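Uncharacterized protein Ta0194 (Thermoplasma acidophilum DSM 1728, PDB 3BDI) is of unestablished function but belongs to the ABHD14 family of alpha/beta hydrolases and is probably a cytoplasmic hydrolase. Local coordinates at residues A[71-74]-A[75-78]; A[171-174]-A[175-178]. All blocks are in the same frame, centred on the assembly; numbering follows the deposited sequence.

Interaction 1 of 2, residues A[71-74]-A[75-78]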
loop_
_atom_site.group_PDB
_atom_site.type_symbol
_atom_site.label_atom_id
_atom_site.label_comp_id
_atom_site.label_asym_id
_atom_site.label_seq_id
_atom_site.Cartn_x
_atom_site.Cartn_y
_atom_site.Cartn_z
ATOM N N ALA A 71 9.740 14.640 -5.958
ATOM C CA ALA A 71 10.512 14.895 -7.162
ATOM C C ALA A 71 10.412 13.734 -8.109
ATOM O O ALA A 71 10.237 12.572 -7.672
ATOM C CB ALA A 71 11.991 15.146 -6.760
ATOM N N SER A 72 10.579 14.040 -9.405
ATOM C CA SER A 72 10.831 12.992 -10.375
ATOM C C SER A 72 12.117 12.252 -10.038
ATOM O O SER A 72 12.968 12.741 -9.314
ATOM C CB SER A 72 10.986 13.628 -11.733
ATOM O OG SER A 72 9.764 14.258 -12.147
ATOM N N SER A 73 12.278 11.048 -10.556
ATOM C CA SER A 73 13.416 10.202 -10.143
ATOM C C SER A 73 13.879 9.294 -11.276
ATOM O O SER A 73 13.081 8.510 -11.808
ATOM C CB SER A 73 13.051 9.345 -8.959
ATOM O OG SER A 73 14.162 8.516 -8.590
ATOM N N GLU A 74 15.166 9.326 -11.613
ATOM C CA GLU A 74 15.698 8.359 -12.551
ATOM C C GLU A 74 15.720 6.975 -11.961
ATOM O O GLU A 74 15.411 6.020 -12.670
ATOM C CB GLU A 74 17.115 8.733 -13.003
ATOM C CG GLU A 74 17.148 10.013 -13.813
ATOM C CD GLU A 74 18.529 10.500 -14.117
ATOM O OE1 GLU A 74 19.394 9.686 -14.475
ATOM O OE2 GLU A 74 18.777 11.720 -13.983
ATOM N N LYS A 75 16.121 6.850 -10.701
ATOM C CA LYS A 75 16.251 5.538 -10.057
ATOM C C LYS A 75 14.889 4.833 -9.848
ATOM O O LYS A 75 14.763 3.586 -9.991
ATOM C CB LYS A 75 16.939 5.742 -8.694
ATOM C CG LYS A 75 17.212 4.495 -7.890
ATOM C CD LYS A 75 18.049 4.805 -6.654
ATOM C CE LYS A 75 18.290 3.545 -5.849
ATOM N NZ LYS A 75 19.337 2.662 -6.506
ATOM N N TYR A 76 13.870 5.615 -9.474
ATOM C CA TYR A 76 12.583 5.067 -9.032
ATOM C C TYR A 76 11.448 5.354 -9.962
ATOM O O TYR A 76 10.339 4.867 -9.738
ATOM C CB TYR A 76 12.242 5.633 -7.646
ATOM C CG TYR A 76 13.290 5.319 -6.580
ATOM C CD1 TYR A 76 13.645 4.004 -6.286
ATOM C CD2 TYR A 76 13.886 6.346 -5.819
ATOM C CE1 TYR A 76 14.598 3.733 -5.325
ATOM C CE2 TYR A 76 14.833 6.070 -4.863
ATOM C CZ TYR A 76 15.159 4.768 -4.589
ATOM O OH TYR A 76 16.101 4.520 -3.595
ATOM N N GLY A 77 11.659 6.147 -11.000
ATOM C CA GLY A 77 10.550 6.590 -11.833
ATOM C C GLY A 77 9.901 5.418 -12.520
ATOM O O GLY A 77 10.571 4.435 -12.874
ATOM N N ILE A 78 8.585 5.513 -12.704
ATOM C CA ILE A 78 7.827 4.425 -13.336
ATOM C C ILE A 78 7.334 4.808 -14.722
ATOM O O ILE A 78 6.547 4.055 -15.303
ATOM C CB ILE A 78 6.724 3.800 -12.427
ATOM C CG1 ILE A 78 5.803 4.858 -11.861
ATOM C CG2 ILE A 78 7.372 2.945 -11.305
ATOM C CD1 ILE A 78 4.893 5.404 -12.850
HETATM O O HOH W 1 13.334 5.758 -14.438
#
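A chi1 of 179° on Ser73 turns OG away from its own amide nitrogen and toward the N-H of Tyr76, while Tyr76 holds CG anti to its carbonyl carbon (chi1 -59°), which folds the ring back beside that same hydroxyl. Tyr76 N donates to Ser73 OG over 3.0 Å, with an N-H...O angle of 153°. The tyrosine ring also touches that oxygen: Tyr76 CD2 lies 3.5 Å from Ser73 OG, which stands obliquely to the ring. A second link, Gly77 N to Ser73 O at 2.9 Å, is weak because its N-H points poorly at the acceptor. Together the side-chain and backbone oxygens of one serine, receiving amides three and four residues on, make an ST motif, its backbone bond weak, of the kind familiar from helix N-caps; here it rounds off one isolated turn in the surface loop between strand 57-62 and helix 83-96 of the alpha/beta hydrolase fold. Lys75 runs out along the tyrosine, its CG 3.7 Å above the Tyr76 ring plane and over the centre, and its NZ makes a weak hydrogen bond to a bound PEG, probably from the crystallisation liquor. A water links two carbonyls of the turn, donating to Glu74 O at 2.7 Å and, weakly, to Gly77 O. Beyond the loop, Ser73 OG is hydrogen-bonded to Thr14, and Tyr76 OH to Asp92 of helix 83-96 and to Asn12.

Interaction 2 of 2, residues A[171-174]-A[175-178]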
loop_
_atom_site.group_PDB
_atom_site.type_symbol
_atom_site.label_atom_id
_atom_site.label_comp_id
_atom_site.label_asym_id
_atom_site.label_seq_id
_atom_site.Cartn_x
_atom_site.Cartn_y
_atom_site.Cartn_z
ATOM N N SER A 171 -7.516 -16.690 -5.322
ATOM C CA SER A 171 -7.138 -18.106 -5.453
ATOM C C SER A 171 -5.634 -18.319 -5.517
ATOM O O SER A 171 -5.082 -19.278 -4.952
ATOM C CB SER A 171 -7.741 -18.640 -6.739
ATOM O OG SER A 171 -9.134 -18.485 -6.754
ATOM N N ILE A 172 -4.952 -17.466 -6.256
ATOM C CA ILE A 172 -3.515 -17.546 -6.394
ATOM C C ILE A 172 -2.790 -17.338 -5.055
ATOM O O ILE A 172 -1.824 -18.047 -4.744
ATOM C CB ILE A 172 -3.006 -16.530 -7.466
ATOM C CG1 ILE A 172 -3.558 -16.922 -8.846
ATOM C CG2 ILE A 172 -1.495 -16.447 -7.495
ATOM C CD1 ILE A 172 -3.416 -15.826 -9.910
ATOM N N ILE A 173 -3.183 -16.328 -4.278
ATOM C CA ILE A 173 -2.474 -16.040 -3.030
ATOM C C ILE A 173 -3.148 -16.813 -1.906
ATOM O O ILE A 173 -4.227 -16.511 -1.468
ATOM C CB ILE A 173 -2.443 -14.500 -2.734
ATOM C CG1 ILE A 173 -1.792 -13.776 -3.897
ATOM C CG2 ILE A 173 -1.707 -14.252 -1.455
ATOM C CD1 ILE A 173 -1.861 -12.218 -3.790
ATOM N N SER A 174 -2.498 -17.904 -1.449
ATOM C CA SER A 174 -3.107 -18.773 -0.424
ATOM C C SER A 174 -3.367 -18.069 0.870
ATOM O O SER A 174 -2.517 -17.333 1.319
ATOM C CB SER A 174 -2.222 -19.954 -0.120
ATOM O OG SER A 174 -1.857 -20.568 -1.324
ATOM N N GLY A 175 -4.549 -18.261 1.461
ATOM C CA GLY A 175 -4.878 -17.609 2.743
ATOM C C GLY A 175 -5.334 -16.171 2.619
ATOM O O GLY A 175 -5.818 -15.562 3.646
ATOM N N SER A 176 -5.170 -15.600 1.405
ATOM C CA SER A 176 -5.670 -14.242 1.139
ATOM C C SER A 176 -7.122 -14.114 1.553
ATOM O O SER A 176 -7.895 -15.100 1.496
ATOM C CB SER A 176 -5.424 -13.796 -0.315
ATOM O OG SER A 176 -6.167 -14.524 -1.283
ATOM N N ARG A 177 -7.464 -12.956 2.115
ATOM C CA ARG A 177 -8.848 -12.566 2.534
ATOM C C ARG A 177 -9.325 -11.612 1.376
ATOM O O ARG A 177 -8.700 -10.600 1.162
ATOM C CB ARG A 177 -8.830 -11.811 3.911
ATOM C CG ARG A 177 -10.128 -11.098 4.294
ATOM C CD ARG A 177 -10.126 -10.688 5.804
ATOM N NE ARG A 177 -11.301 -9.888 6.089
ATOM C CZ ARG A 177 -11.398 -9.166 7.232
ATOM N NH1 ARG A 177 -10.446 -9.239 8.183
ATOM N NH2 ARG A 177 -12.502 -8.501 7.505
ATOM N N LEU A 178 -10.347 -11.989 0.590
ATOM C CA LEU A 178 -10.989 -11.074 -0.410
ATOM C C LEU A 178 -12.240 -10.453 0.170
ATOM O O LEU A 178 -13.143 -11.156 0.639
ATOM C CB LEU A 178 -11.383 -11.799 -1.695
ATOM C CG LEU A 178 -12.138 -11.007 -2.770
ATOM C CD1 LEU A 178 -11.288 -9.781 -3.192
ATOM C CD2 LEU A 178 -12.516 -11.898 -3.955
#
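Two hydrogen bonds from Ser176 converge on one acceptor, Ile173 O, which illustrates how a serine can close a turn with both backbone and side chain. The hydroxyl bond is the shorter: Ser176 OG donates to Ile173 O at 2.8 Å, lying in the carbonyl plane with a C=O...O angle of 146°. The backbone bond, Ser176 N to Ile173 O at 3.2 Å, arrives from above that plane, tilted 41° out of it. OG reaches the carbonyl because chi1 of 67° seats it between the backbone N and the carbonyl carbon, the crowded position. Replacing Ser176 with an alanine would probably cost Ile173 O the shorter, in-plane one of these two bonds, leaving the turn with the tilted amide bond.

Nonpolar contact backs this up: Ser176 CB sits 3.9 Å from Ile173 CB and equally far from Ile173 CG2, the branch anti to the isoleucine backbone N. Ile173 is buried against Thr150 of strand 150-155, and Ser176 touches Leu152 there.

In backbone terms, residues 173 to 176 form a type II beta turn, with Gly175 at the positive-phi position. The turn carries the chain from helix 163-172 into strand 177-181, the helix-to-strand return of a beta-alpha-beta crossover.

In the fold
Both interactions illustrate how a serine hydroxyl fixes a change of chain direction, yet they use it in reverse: in interaction 1 it accepts from a backbone amide, in interaction 2 it donates to a backbone carbonyl. Interaction 1 is a surface contact and interaction 2 partly buried, though each includes one buried residue. Residues 71-78 lie in a long loop, their buried tyrosine anchored to helix 83-96, with water on the turn; residues 171-178 join a helix directly to an outermost strand of the sheet, with aliphatic packing against strand 150-155. The two share no helix or strand and lie on opposite sides of the chain's centre; the nearest atoms of interaction 1 and interaction 2 are about 19 Å apart.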